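Local coordinates for protein major extracellular endoglucanase (Xanthomonas campestris pv. campestris, PDB 4TUF) that catalyses the endohydrolysis of (1->4)-beta-D-glucosidic linkages in cellulose, lichenin and cereal beta-D-glucans, the chain here being its TIM-barrel catalytic domain, at residues A56-F61 and L154-H159; A162-G167 and L216-C221; A296-L301 and M337-T342; S313-S318 and D327-V332. All blocks are in the same frame, centred on the assembly; numbering follows the deposited sequence.

Contact 1 (A56-F61 and L154-H159); sequences AVRLPF and LKNEPH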
loop_
_atom_site.group_PDB
_atom_site.type_symbol
_atom_site.label_atom_id
_atom_site.label_comp_id
_atom_site.label_asym_id
_atom_site.label_seq_id
_atom_site.Cartn_x
_atom_site.Cartn_y
_atom_site.Cartn_z
ATOM N N ALA A 56 5.980 10.172 -2.740
ATOM C CA ALA A 56 6.050 8.730 -2.579
ATOM C C ALA A 56 4.877 8.046 -3.260
ATOM O O ALA A 56 3.777 8.585 -3.310
ATOM C CB ALA A 56 6.095 8.364 -1.106
ATOM N N VAL A 57 5.120 6.845 -3.770
ATOM C CA VAL A 57 4.123 6.118 -4.537
ATOM C C VAL A 57 4.142 4.630 -4.175
ATOM O O VAL A 57 5.206 4.020 -4.050
ATOM C CB VAL A 57 4.362 6.310 -6.059
ATOM C CG1 VAL A 57 4.017 5.059 -6.842
ATOM C CG2 VAL A 57 3.580 7.502 -6.578
ATOM N N ARG A 58 2.959 4.056 -3.988
ATOM C CA ARG A 58 2.825 2.622 -3.789
ATOM C C ARG A 58 2.322 1.989 -5.088
ATOM O O ARG A 58 1.238 2.321 -5.558
ATOM C CB ARG A 58 1.871 2.331 -2.628
ATOM C CG ARG A 58 1.769 0.867 -2.206
ATOM C CD ARG A 58 0.927 0.768 -0.941
ATOM N NE ARG A 58 0.748 -0.593 -0.438
ATOM C CZ ARG A 58 -0.316 -1.351 -0.689
ATOM N NH1 ARG A 58 -1.297 -0.888 -1.455
ATOM N NH2 ARG A 58 -0.400 -2.571 -0.176
ATOM N N LEU A 59 3.119 1.092 -5.664
ATOM C CA LEU A 59 2.816 0.479 -6.961
ATOM C C LEU A 59 2.352 -0.972 -6.872
ATOM O O LEU A 59 3.173 -1.882 -6.760
ATOM C CB LEU A 59 4.043 0.533 -7.875
ATOM C CG LEU A 59 4.187 1.694 -8.852
ATOM C CD1 LEU A 59 5.328 1.406 -9.807
ATOM C CD2 LEU A 59 2.892 1.916 -9.611
ATOM N N PRO A 60 1.034 -1.197 -6.923
ATOM C CA PRO A 60 0.561 -2.578 -7.050
ATOM C C PRO A 60 1.035 -3.231 -8.352
ATOM O O PRO A 60 1.111 -2.569 -9.381
ATOM C CB PRO A 60 -0.966 -2.430 -7.036
ATOM C CG PRO A 60 -1.217 -1.144 -6.299
ATOM C CD PRO A 60 -0.064 -0.247 -6.671
ATOM N N PHE A 61 1.370 -4.513 -8.294
ATOM C CA PHE A 61 1.687 -5.283 -9.492
ATOM C C PHE A 61 1.163 -6.712 -9.329
ATOM O O PHE A 61 0.714 -7.094 -8.254
ATOM C CB PHE A 61 3.192 -5.294 -9.761
ATOM C CG PHE A 61 3.985 -6.061 -8.736
ATOM C CD1 PHE A 61 4.227 -7.422 -8.896
ATOM C CD2 PHE A 61 4.482 -5.426 -7.607
ATOM C CE1 PHE A 61 4.947 -8.133 -7.946
ATOM C CE2 PHE A 61 5.199 -6.130 -6.657
ATOM C CZ PHE A 61 5.433 -7.487 -6.828
ATOM N N LEU A 154 4.998 -7.076 1.041
ATOM C CA LEU A 154 5.102 -8.501 0.702
ATOM C C LEU A 154 3.851 -9.130 0.093
ATOM O O LEU A 154 3.951 -9.954 -0.812
ATOM C CB LEU A 154 5.495 -9.305 1.938
ATOM C CG LEU A 154 6.865 -9.032 2.555
ATOM C CD1 LEU A 154 7.147 -10.072 3.616
ATOM C CD2 LEU A 154 7.972 -9.014 1.505
ATOM N N LYS A 155 2.681 -8.750 0.593
ATOM C CA LYS A 155 1.417 -9.297 0.098
ATOM C C LYS A 155 0.261 -8.399 0.526
ATOM O O LYS A 155 0.139 -8.031 1.695
ATOM C CB LYS A 155 1.219 -10.733 0.605
ATOM C CG LYS A 155 -0.220 -11.160 0.852
ATOM C CD LYS A 155 -0.839 -11.741 -0.394
ATOM C CE LYS A 155 -2.189 -12.375 -0.095
ATOM N NZ LYS A 155 -3.214 -11.405 0.363
ATOM N N ASN A 156 -0.606 -8.056 -0.413
ATOM C CA ASN A 156 -1.707 -7.155 -0.127
ATOM C C ASN A 156 -2.885 -7.791 0.585
ATOM O O ASN A 156 -3.409 -8.793 0.142
ATOM C CB ASN A 156 -2.193 -6.510 -1.425
ATOM C CG ASN A 156 -3.160 -5.373 -1.194
ATOM O OD1 ASN A 156 -2.790 -4.329 -0.689
ATOM N ND2 ASN A 156 -4.399 -5.571 -1.579
ATOM N N GLU A 157 -3.321 -7.156 1.664
ATOM C CA GLU A 157 -4.590 -7.460 2.312
ATOM C C GLU A 157 -4.903 -8.896 2.714
ATOM O O GLU A 157 -5.922 -9.445 2.308
ATOM C CB GLU A 157 -5.737 -6.833 1.541
ATOM C CG GLU A 157 -5.610 -5.328 1.490
ATOM C CD GLU A 157 -6.859 -4.652 1.010
ATOM O OE1 GLU A 157 -7.644 -5.299 0.305
ATOM O OE2 GLU A 157 -7.049 -3.473 1.338
ATOM N N PRO A 158 -4.079 -9.488 3.559
ATOM C CA PRO A 158 -4.378 -10.829 4.044
ATOM C C PRO A 158 -5.688 -10.810 4.804
ATOM O O PRO A 158 -5.968 -9.870 5.522
ATOM C CB PRO A 158 -3.227 -11.111 4.997
ATOM C CG PRO A 158 -2.109 -10.303 4.471
ATOM C CD PRO A 158 -2.728 -9.055 3.936
ATOM N N HIS A 159 -6.504 -11.834 4.624
ATOM C CA HIS A 159 -7.807 -11.860 5.289
ATOM C C HIS A 159 -8.375 -13.271 5.267
ATOM O O HIS A 159 -7.692 -14.210 4.868
ATOM C CB HIS A 159 -8.780 -10.886 4.623
ATOM C CG HIS A 159 -9.002 -11.155 3.167
ATOM N ND1 HIS A 159 -8.071 -10.841 2.200
ATOM C CD2 HIS A 159 -10.053 -11.707 2.513
ATOM C CE1 HIS A 159 -8.535 -11.194 1.014
ATOM N NE2 HIS A 159 -9.738 -11.718 1.176
#

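Contact 2 (A162-G167 and L216-C221); sequences ATWGTG and LQPLAC. With 2HP (dihydrogenphosphate ion), chain H.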
loop_
_atom_site.group_PDB
_atom_site.type_symbol
_atom_site.label_atom_id
_atom_site.label_comp_id
_atom_site.label_asym_id
_atom_site.label_seq_id
_atom_site.Cartn_x
_atom_site.Cartn_y
_atom_site.Cartn_z
ATOM N N ALA A 162 -6.484 -16.417 6.678
ATOM C CA ALA A 162 -5.182 -15.988 7.180
ATOM C C ALA A 162 -5.191 -15.885 8.697
ATOM O O ALA A 162 -6.123 -15.340 9.286
ATOM C CB ALA A 162 -4.786 -14.652 6.557
ATOM N N THR A 163 -4.166 -16.435 9.332
ATOM C CA THR A 163 -4.035 -16.312 10.777
ATOM C C THR A 163 -2.636 -15.820 11.142
ATOM O O THR A 163 -1.824 -15.515 10.269
ATOM C CB THR A 163 -4.316 -17.642 11.495
ATOM O OG1 THR A 163 -3.398 -18.643 11.033
ATOM C CG2 THR A 163 -5.749 -18.108 11.230
ATOM N N TRP A 164 -2.365 -15.744 12.438
ATOM C CA TRP A 164 -1.116 -15.187 12.934
ATOM C C TRP A 164 -0.793 -15.818 14.286
ATOM O O TRP A 164 -1.508 -15.604 15.265
ATOM C CB TRP A 164 -1.233 -13.667 13.045
ATOM C CG TRP A 164 0.022 -12.931 13.427
ATOM C CD1 TRP A 164 0.885 -13.238 14.437
ATOM C CD2 TRP A 164 0.520 -11.730 12.830
ATOM N NE1 TRP A 164 1.901 -12.315 14.493
ATOM C CE2 TRP A 164 1.700 -11.378 13.517
ATOM C CE3 TRP A 164 0.090 -10.923 11.775
ATOM C CZ2 TRP A 164 2.452 -10.260 13.180
ATOM C CZ3 TRP A 164 0.837 -9.812 11.444
ATOM C CH2 TRP A 164 2.006 -9.492 12.141
ATOM N N GLY A 165 0.270 -16.617 14.321
ATOM C CA GLY A 165 0.767 -17.204 15.551
ATOM C C GLY A 165 -0.066 -18.315 16.159
ATOM O O GLY A 165 -0.081 -18.479 17.381
ATOM N N THR A 166 -0.749 -19.090 15.321
ATOM C CA THR A 166 -1.598 -20.177 15.810
ATOM C C THR A 166 -0.913 -21.539 15.733
ATOM O O THR A 166 -1.457 -22.539 16.198
ATOM C CB THR A 166 -2.914 -20.265 15.019
ATOM O OG1 THR A 166 -2.628 -20.617 13.659
ATOM C CG2 THR A 166 -3.646 -18.939 15.055
ATOM N N GLY A 167 0.277 -21.577 15.140
ATOM C CA GLY A 167 0.992 -22.829 14.967
ATOM C C GLY A 167 0.531 -23.602 13.743
ATOM O O GLY A 167 0.965 -24.732 13.512
ATOM N N LEU A 216 -3.486 -5.858 13.478
ATOM C CA LEU A 216 -2.117 -6.154 13.878
ATOM C C LEU A 216 -2.026 -6.708 15.302
ATOM O O LEU A 216 -0.925 -6.957 15.804
ATOM C CB LEU A 216 -1.254 -4.903 13.758
ATOM C CG LEU A 216 -0.789 -4.541 12.355
ATOM C CD1 LEU A 216 -0.075 -3.210 12.399
ATOM C CD2 LEU A 216 0.126 -5.625 11.821
ATOM N N GLN A 217 -3.178 -6.902 15.941
ATOM C CA GLN A 217 -3.229 -7.346 17.337
ATOM C C GLN A 217 -2.354 -8.568 17.676
ATOM O O GLN A 217 -1.682 -8.557 18.706
ATOM C CB GLN A 217 -4.676 -7.643 17.747
ATOM C CG GLN A 217 -5.525 -6.424 18.042
ATOM C CD GLN A 217 -6.997 -6.772 18.132
ATOM O OE1 GLN A 217 -7.551 -6.911 19.222
ATOM N NE2 GLN A 217 -7.637 -6.933 16.977
ATOM N N PRO A 218 -2.355 -9.620 16.826
ATOM C CA PRO A 218 -1.574 -10.805 17.214
ATOM C C PRO A 218 -0.055 -10.586 17.279
ATOM O O PRO A 218 0.659 -11.453 17.786
ATOM C CB PRO A 218 -1.918 -11.821 16.117
ATOM C CG PRO A 218 -3.240 -11.396 15.606
ATOM C CD PRO A 218 -3.184 -9.895 15.636
ATOM N N LEU A 219 0.426 -9.448 16.791
ATOM C CA LEU A 219 1.848 -9.110 16.879
ATOM C C LEU A 219 2.302 -8.952 18.333
ATOM O O LEU A 219 3.486 -9.059 18.648
ATOM C CB LEU A 219 2.132 -7.828 16.090
ATOM C CG LEU A 219 3.554 -7.276 16.083
ATOM C CD1 LEU A 219 4.528 -8.317 15.546
ATOM C CD2 LEU A 219 3.617 -6.005 15.254
ATOM N N ALA A 220 1.353 -8.700 19.223
ATOM C CA ALA A 220 1.678 -8.543 20.634
ATOM C C ALA A 220 2.050 -9.881 21.272
ATOM O O ALA A 220 2.800 -9.925 22.245
ATOM C CB ALA A 220 0.511 -7.905 21.373
ATOM N N CYS A 221 1.520 -10.968 20.719
ATOM C CA CYS A 221 1.776 -12.309 21.240
ATOM C C CYS A 221 2.894 -12.993 20.472
ATOM O O CYS A 221 3.611 -13.831 21.017
ATOM C CB CYS A 221 0.515 -13.173 21.167
ATOM S SG CYS A 221 -0.897 -12.517 22.072
HETATM P P 2HP H . 4.090 -22.413 12.296
HETATM O O1 2HP H . 5.202 -22.622 11.290
HETATM O O2 2HP H . 4.614 -21.663 13.504
HETATM O O3 2HP H . 2.979 -21.609 11.666
HETATM O O4 2HP H . 3.554 -23.766 12.715
#

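Contact 3 (A296-L301 and M337-T342); sequences ALVKYL and MTLLRT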
loop_
_atom_site.group_PDB
_atom_site.type_symbol
_atom_site.label_atom_id
_atom_site.label_comp_id
_atom_site.label_asym_id
_atom_site.label_seq_id
_atom_site.Cartn_x
_atom_site.Cartn_y
_atom_site.Cartn_z
ATOM N N ALA A 296 -11.260 12.614 11.175
ATOM C CA ALA A 296 -10.929 12.044 12.480
ATOM C C ALA A 296 -9.692 11.148 12.429
ATOM O O ALA A 296 -8.887 11.141 13.363
ATOM C CB ALA A 296 -12.114 11.265 13.027
ATOM N N LEU A 297 -9.550 10.389 11.343
ATOM C CA LEU A 297 -8.395 9.513 11.169
ATOM C C LEU A 297 -7.108 10.323 11.115
ATOM O O LEU A 297 -6.112 9.964 11.744
ATOM C CB LEU A 297 -8.535 8.666 9.905
ATOM C CG LEU A 297 -7.325 7.779 9.582
ATOM C CD1 LEU A 297 -7.058 6.793 10.712
ATOM C CD2 LEU A 297 -7.501 7.033 8.260
ATOM N N VAL A 298 -7.137 11.421 10.364
ATOM C CA VAL A 298 -5.980 12.305 10.259
ATOM C C VAL A 298 -5.637 12.898 11.625
ATOM O O VAL A 298 -4.476 12.902 12.035
ATOM C CB VAL A 298 -6.227 13.430 9.236
ATOM C CG1 VAL A 298 -5.151 14.499 9.341
ATOM C CG2 VAL A 298 -6.281 12.852 7.826
ATOM N N LYS A 299 -6.655 13.376 12.334
ATOM C CA LYS A 299 -6.476 13.903 13.684
ATOM C C LYS A 299 -5.830 12.861 14.602
ATOM O O LYS A 299 -4.937 13.182 15.386
ATOM C CB LYS A 299 -7.820 14.361 14.259
ATOM C CG LYS A 299 -7.742 15.023 15.631
ATOM C CD LYS A 299 -9.135 15.158 16.244
ATOM C CE LYS A 299 -9.082 15.766 17.636
ATOM N NZ LYS A 299 -8.709 17.213 17.606
ATOM N N TYR A 300 -6.270 11.611 14.486
ATOM C CA TYR A 300 -5.732 10.530 15.310
ATOM C C TYR A 300 -4.308 10.159 14.902
ATOM O O TYR A 300 -3.454 9.926 15.755
ATOM C CB TYR A 300 -6.635 9.298 15.236
ATOM C CG TYR A 300 -6.029 8.064 15.857
ATOM C CD1 TYR A 300 -6.042 7.879 17.234
ATOM C CD2 TYR A 300 -5.441 7.080 15.068
ATOM C CE1 TYR A 300 -5.485 6.754 17.809
ATOM C CE2 TYR A 300 -4.879 5.950 15.636
ATOM C CZ TYR A 300 -4.907 5.793 17.006
ATOM O OH TYR A 300 -4.352 4.675 17.575
ATOM N N LEU A 301 -4.059 10.099 13.597
ATOM C CA LEU A 301 -2.723 9.807 13.087
ATOM C C LEU A 301 -1.706 10.840 13.573
ATOM O O LEU A 301 -0.632 10.478 14.060
ATOM C CB LEU A 301 -2.732 9.755 11.559
ATOM C CG LEU A 301 -3.385 8.537 10.903
ATOM C CD1 LEU A 301 -3.416 8.694 9.385
ATOM C CD2 LEU A 301 -2.656 7.269 11.299
ATOM N N MET A 337 -6.825 16.910 -1.120
ATOM C CA MET A 337 -5.443 17.372 -1.026
ATOM C C MET A 337 -5.204 18.212 0.228
ATOM O O MET A 337 -4.133 18.144 0.831
ATOM C CB MET A 337 -5.044 18.164 -2.275
ATOM C CG MET A 337 -4.759 17.292 -3.490
ATOM S SD MET A 337 -3.792 15.806 -3.103
ATOM C CE MET A 337 -2.238 16.519 -2.570
ATOM N N THR A 338 -6.199 18.995 0.631
ATOM C CA THR A 338 -6.064 19.824 1.821
ATOM C C THR A 338 -6.021 18.943 3.070
ATOM O O THR A 338 -5.332 19.256 4.039
ATOM C CB THR A 338 -7.207 20.850 1.919
ATOM O OG1 THR A 338 -7.163 21.709 0.773
ATOM C CG2 THR A 338 -7.077 21.695 3.175
ATOM N N LEU A 339 -6.742 17.829 3.027
ATOM C CA LEU A 339 -6.726 16.854 4.115
ATOM C C LEU A 339 -5.359 16.183 4.253
ATOM O O LEU A 339 -4.848 16.009 5.359
ATOM C CB LEU A 339 -7.797 15.788 3.893
ATOM C CG LEU A 339 -7.880 14.676 4.938
ATOM C CD1 LEU A 339 -8.562 15.176 6.202
ATOM C CD2 LEU A 339 -8.602 13.469 4.370
ATOM N N LEU A 340 -4.776 15.801 3.122
ATOM C CA LEU A 340 -3.482 15.137 3.123
ATOM C C LEU A 340 -2.367 16.073 3.587
ATOM O O LEU A 340 -1.484 15.662 4.339
ATOM C CB LEU A 340 -3.167 14.580 1.733
ATOM C CG LEU A 340 -3.990 13.359 1.317
ATOM C CD1 LEU A 340 -3.807 13.067 -0.154
ATOM C CD2 LEU A 340 -3.592 12.150 2.142
ATOM N N ARG A 341 -2.407 17.329 3.153
ATOM C CA ARG A 341 -1.374 18.279 3.555
ATOM C C ARG A 341 -1.457 18.544 5.051
ATOM O O ARG A 341 -0.443 18.788 5.704
ATOM C CB ARG A 341 -1.489 19.581 2.764
ATOM C CG ARG A 341 -1.238 19.384 1.279
ATOM C CD ARG A 341 -1.095 20.689 0.527
ATOM N NE ARG A 341 -0.949 20.458 -0.910
ATOM C CZ ARG A 341 -1.907 20.671 -1.807
ATOM N NH1 ARG A 341 -3.091 21.138 -1.428
ATOM N NH2 ARG A 341 -1.676 20.426 -3.086
ATOM N N THR A 342 -2.670 18.476 5.588
ATOM C CA THR A 342 -2.875 18.575 7.024
ATOM C C THR A 342 -2.162 17.430 7.732
ATOM O O THR A 342 -1.436 17.645 8.698
ATOM C CB THR A 342 -4.370 18.561 7.377
ATOM O OG1 THR A 342 -4.960 19.804 6.983
ATOM C CG2 THR A 342 -4.571 18.360 8.877
#

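Contact 4 (S313-S318 and D327-V332); sequences SWNPNS and DDWTSV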
loop_
_atom_site.group_PDB
_atom_site.type_symbol
_atom_site.label_atom_id
_atom_site.label_comp_id
_atom_site.label_asym_id
_atom_site.label_seq_id
_atom_site.Cartn_x
_atom_site.Cartn_y
_atom_site.Cartn_z
ATOM N N SER A 313 -7.100 6.548 -3.656
ATOM C CA SER A 313 -5.938 6.305 -4.506
ATOM C C SER A 313 -5.708 7.491 -5.432
ATOM O O SER A 313 -6.410 8.495 -5.353
ATOM C CB SER A 313 -6.135 5.051 -5.348
ATOM O OG SER A 313 -7.252 5.216 -6.205
ATOM N N TRP A 314 -4.740 7.365 -6.329
ATOM C CA TRP A 314 -4.553 8.364 -7.372
ATOM C C TRP A 314 -5.707 8.298 -8.366
ATOM O O TRP A 314 -6.393 9.287 -8.606
ATOM C CB TRP A 314 -3.223 8.155 -8.098
ATOM C CG TRP A 314 -2.991 9.116 -9.226
ATOM C CD1 TRP A 314 -2.960 8.828 -10.561
ATOM C CD2 TRP A 314 -2.762 10.525 -9.114
ATOM N NE1 TRP A 314 -2.723 9.971 -11.288
ATOM C CE2 TRP A 314 -2.599 11.027 -10.423
ATOM C CE3 TRP A 314 -2.682 11.413 -8.033
ATOM C CZ2 TRP A 314 -2.361 12.378 -10.680
ATOM C CZ3 TRP A 314 -2.445 12.753 -8.290
ATOM C CH2 TRP A 314 -2.290 13.223 -9.603
ATOM N N ASN A 315 -5.914 7.111 -8.906
ATOM C CA ASN A 315 -6.919 6.851 -9.918
ATOM C C ASN A 315 -8.345 7.032 -9.426
ATOM O O ASN A 315 -8.682 6.635 -8.323
ATOM C CB ASN A 315 -6.758 5.429 -10.460
ATOM C CG ASN A 315 -5.319 4.951 -10.457
ATOM O OD1 ASN A 315 -4.709 4.789 -9.408
ATOM N ND2 ASN A 315 -4.774 4.723 -11.636
ATOM N N PRO A 316 -9.181 7.614 -10.274
ATOM C CA PRO A 316 -10.600 7.743 -10.019
ATOM C C PRO A 316 -11.331 6.434 -10.014
ATOM O O PRO A 316 -12.289 6.284 -9.274
ATOM C CB PRO A 316 -11.076 8.570 -11.191
ATOM C CG PRO A 316 -10.007 8.493 -12.180
ATOM C CD PRO A 316 -8.788 8.487 -11.369
ATOM N N ASN A 317 -10.947 5.541 -10.915
ATOM C CA ASN A 317 -11.736 4.358 -11.147
ATOM C C ASN A 317 -11.404 3.278 -10.150
ATOM O O ASN A 317 -11.052 2.158 -10.509
ATOM C CB ASN A 317 -11.519 3.847 -12.569
ATOM C CG ASN A 317 -10.095 3.413 -12.817
ATOM O OD1 ASN A 317 -9.182 3.833 -12.120
ATOM N ND2 ASN A 317 -9.901 2.567 -13.814
ATOM N N SER A 318 -11.568 3.617 -8.883
ATOM C CA SER A 318 -11.504 2.634 -7.837
ATOM C C SER A 318 -12.907 2.603 -7.297
ATOM O O SER A 318 -13.429 3.623 -6.860
ATOM C CB SER A 318 -10.516 3.055 -6.755
ATOM O OG SER A 318 -11.086 3.994 -5.863
ATOM N N ASP A 327 -13.218 11.968 -12.624
ATOM C CA ASP A 327 -13.428 11.005 -13.701
ATOM C C ASP A 327 -12.899 11.492 -15.053
ATOM O O ASP A 327 -12.757 10.699 -15.985
ATOM C CB ASP A 327 -14.915 10.665 -13.813
ATOM C CG ASP A 327 -15.493 10.137 -12.513
ATOM O OD1 ASP A 327 -14.827 9.309 -11.853
ATOM O OD2 ASP A 327 -16.610 10.559 -12.146
ATOM N N ASP A 328 -12.607 12.787 -15.161
ATOM C CA ASP A 328 -12.041 13.339 -16.392
ATOM C C ASP A 328 -10.528 13.127 -16.450
ATOM O O ASP A 328 -9.880 13.490 -17.431
ATOM C CB ASP A 328 -12.373 14.830 -16.532
ATOM C CG ASP A 328 -11.995 15.638 -15.301
ATOM O OD1 ASP A 328 -11.306 15.103 -14.403
ATOM O OD2 ASP A 328 -12.384 16.822 -15.236
ATOM N N TRP A 329 -9.978 12.558 -15.382
ATOM C CA TRP A 329 -8.559 12.220 -15.294
ATOM C C TRP A 329 -7.636 13.431 -15.339
ATOM O O TRP A 329 -6.429 13.284 -15.531
ATOM C CB TRP A 329 -8.183 11.242 -16.407
ATOM C CG TRP A 329 -8.571 9.855 -16.074
ATOM C CD1 TRP A 329 -9.745 9.230 -16.384
ATOM C CD2 TRP A 329 -7.793 8.914 -15.328
ATOM N NE1 TRP A 329 -9.740 7.947 -15.882
ATOM C CE2 TRP A 329 -8.553 7.731 -15.229
ATOM C CE3 TRP A 329 -6.529 8.956 -14.738
ATOM C CZ2 TRP A 329 -8.087 6.602 -14.562
ATOM C CZ3 TRP A 329 -6.067 7.833 -14.077
ATOM C CH2 TRP A 329 -6.844 6.670 -13.996
ATOM N N THR A 330 -8.199 14.622 -15.145
ATOM C CA THR A 330 -7.408 15.845 -15.169
ATOM C C THR A 330 -7.671 16.732 -13.956
ATOM O O THR A 330 -6.770 17.415 -13.481
ATOM C CB THR A 330 -7.678 16.660 -16.449
ATOM O OG1 THR A 330 -9.089 16.759 -16.668
ATOM C CG2 THR A 330 -7.043 15.985 -17.650
ATOM N N SER A 331 -8.901 16.718 -13.452
ATOM C CA SER A 331 -9.285 17.607 -12.355
ATOM C C SER A 331 -8.917 17.020 -10.992
ATOM O O SER A 331 -9.077 15.821 -10.755
ATOM C CB SER A 331 -10.782 17.903 -12.410
ATOM O OG SER A 331 -11.173 18.307 -13.711
ATOM N N VAL A 332 -8.433 17.874 -10.096
ATOM C CA VAL A 332 -7.950 17.424 -8.795
ATOM C C VAL A 332 -8.923 17.755 -7.665
ATOM O O VAL A 332 -9.396 18.881 -7.546
ATOM C CB VAL A 332 -6.564 18.036 -8.473
ATOM C CG1 VAL A 332 -6.131 17.683 -7.053
ATOM C CG2 VAL A 332 -5.531 17.560 -9.477
#

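Contact 1 (A56-F61 and L154-H159)
OD1 of N156 meets the R58 guanidinium at its edge, and one hydrogen bond links them, NH2 of R58 donating to OD1 of N156 over 3.0 Å. The bond is almost straight (178° at the hydrogen). OD1 lies in the guanidinium plane and NH2 in the amide carbonyl plane, so the hydrogen falls on a lone pair; even so the two flat groups are twisted 46° apart. R58 reaches across from strand 56-61 with CG anti to its backbone nitrogen (chi1 -173°) and an extended chain to NE, which carries the guanidinium clear of the strand. The same NH2 also forms salt bridges with D153 and E196, while NH1 bridges to E278 and bonds to N23, so the rotation of the group is fixed by partners on both nitrogens. Two side chains hold the backbone at N156 and E157: NZ of K155 stands above the carbonyl plane of N156, 2.6 Å from its O, and ND1 of H159 reaches O of E157 at 2.6 Å. E196 also accepts from the backbone N of E157, and OE2 of E157 bonds to Y238 and H236. N156-E157-P158 is the Asn-Glu-Pro sequence just past strand 149-153, as in other family 5 glycoside hydrolases, and R58 belongs to the active-site centre of the barrel. The buried arginine thus links E278, the probable nucleophile, to the asparagine that precedes E157, the probable proton donor, and its positive charge would be expected to offset those of D153 and E196.

Contact 2 (A162-G167 and L216-C221)
W164 lays one face of its indole against P218, whose CB stands 3.8 Å from the centroid of the five-membered ring and 28° off the ring normal, a CH-pi contact. The closest pair is CG of W164 with CB of P218, at 3.5 Å. The backbone of the turn continues over the same face, N of L219 lying 3.8 Å above the plane toward the rim. At the benzene end, CZ2 of W164 meets CD1 of L219 at 3.7 Å, the two side chains running alongside each other in the same direction. CD2 of L216 approaches CZ3 of W164 obliquely and more loosely, at 4.3 Å. The indole gets there by an extended first torsion, chi1 -175°, that swings CG away from the backbone N of W164. Its NE1 donates to the carbonyl of T222, just beyond the turn, and its own backbone O accepts from N201, so the tryptophan is fixed at both ends. Residues 217-221 wind in successive turns with helical backbone angles: the amides of L219, A220 and C221 each bond to the carbonyl three residues back. C221 ties these turns to C204 by a disulfide, and L216 beds on F265 and on L233 of strand 231-238. In segment 162-167, T163 and T166 both bond to D172, and a dihydrogenphosphate oxygen, O4, lies 2.9 Å from O of G167. The contact joins the loops that follow adjacent parallel strands 149-153 and 192-195, as is typical of the long loops at the C-terminal ends of the strands of a TIM barrel.

Contact 3 (A296-L301 and M337-T342)
Within the two segments V298 and L339 have the nearest CA atoms, 7.7 Å apart. Both segments are regular helix, parts of helices 288-303 and 334-344, with bonds such as Y300 N to A296 O and R341 N to M337 O. V298 reaches across from its helix, with its two methyls dividing the work. CG2 of V298 presses on CD1 of L339 at 3.6 Å, and CG1 of V298, anti to the backbone N (chi1 168°), meets CG2 of T342 at 3.9 Å. L339 and T342 are three residues apart, so V298 spans almost one turn of the opposite helix; it crosses T342 at about a right angle. The methyl of T342 faces V298 because its hydroxyl is turned back into its own helix, where OG1 of T342 donates to O of T338 over 3.0 Å, tilted 22° from the carbonyl plane. N of T342 reaches the same oxygen from the opposite face, so T338 O takes two bonds. V298 also touches L343, while L297, L301 and L340 face strand 276-280. The contact is apolar, buried on the L339 side and open to solvent toward T342. It packs together the last two helices of the outer layer of the (beta/alpha)8 barrel: helix 288-303 is the crossover of a beta-alpha-beta unit between parallel strands 276-280 and 309-311, and helix 334-344 follows strand 309-311.

Contact 4 (S313-S318 and D327-V332)
W329 lays a face of its indole over P316, and following it outward from CB traces the contact. CG is anti to the carbonyl carbon (chi1 -80°), which sends the ring from the D327-V332 turn across to segment 313-318. In the five-membered part, NE1 of W329 lies 3.8 Å from CG of P316, and at the ring junction CE2 of W329 comes to 3.5 Å from the same CG. Over the benzene part the proline's CD takes over, 3.7 Å from the centroid of the six-membered ring and only 9° off its normal, a CH-pi contact square on the face. At the tip, CH2 of W329 meets ND2 of N315 at 3.7 Å, the amide lying at the ring edge with its plane nearly perpendicular. OD1 of N317, in a poorly ordered side chain, comes obliquely to CZ2 of W329 at 3.9 Å. W38 adds an edge-to-face contact with W329, and M45 packs on it from helix 42-51. OD1 of D328 accepts from T330 N, an Asx turn, and also from S331 N, completing an Asx motif, both donors above the same carboxylate face. N315 is anchored by OD1 on the backbone N of F25. Both segments belong to the one loop after strand 309-311, entered through a cis peptide before S313, a feature familiar from family 5 relatives; a proline-tryptophan CH-pi contact thus closes the last beta-alpha loop of the TIM barrel.

Overall arrangement
Contact 1 comes first along the chain, joining strand 56-61 to the loop after strand 149-153; lying at the centre of the barrel, it closes a loop that contains the intervening beta-alpha units. The chain then runs almost directly into contact 2, which opens at 162-167 and closes at 216-221, on the outer rim about 20 Å away centre to centre. Contact 3 then spans 296-301 to 337-342, tying two outer helices, and contact 4 is nested inside its loop, folding the segment between strand 309-311 and helix 334-344 on itself. Contacts 3 and 4 touch through M337 and V332. None cross; contacts 2 and 4 lie on opposite sides of the chain's centre.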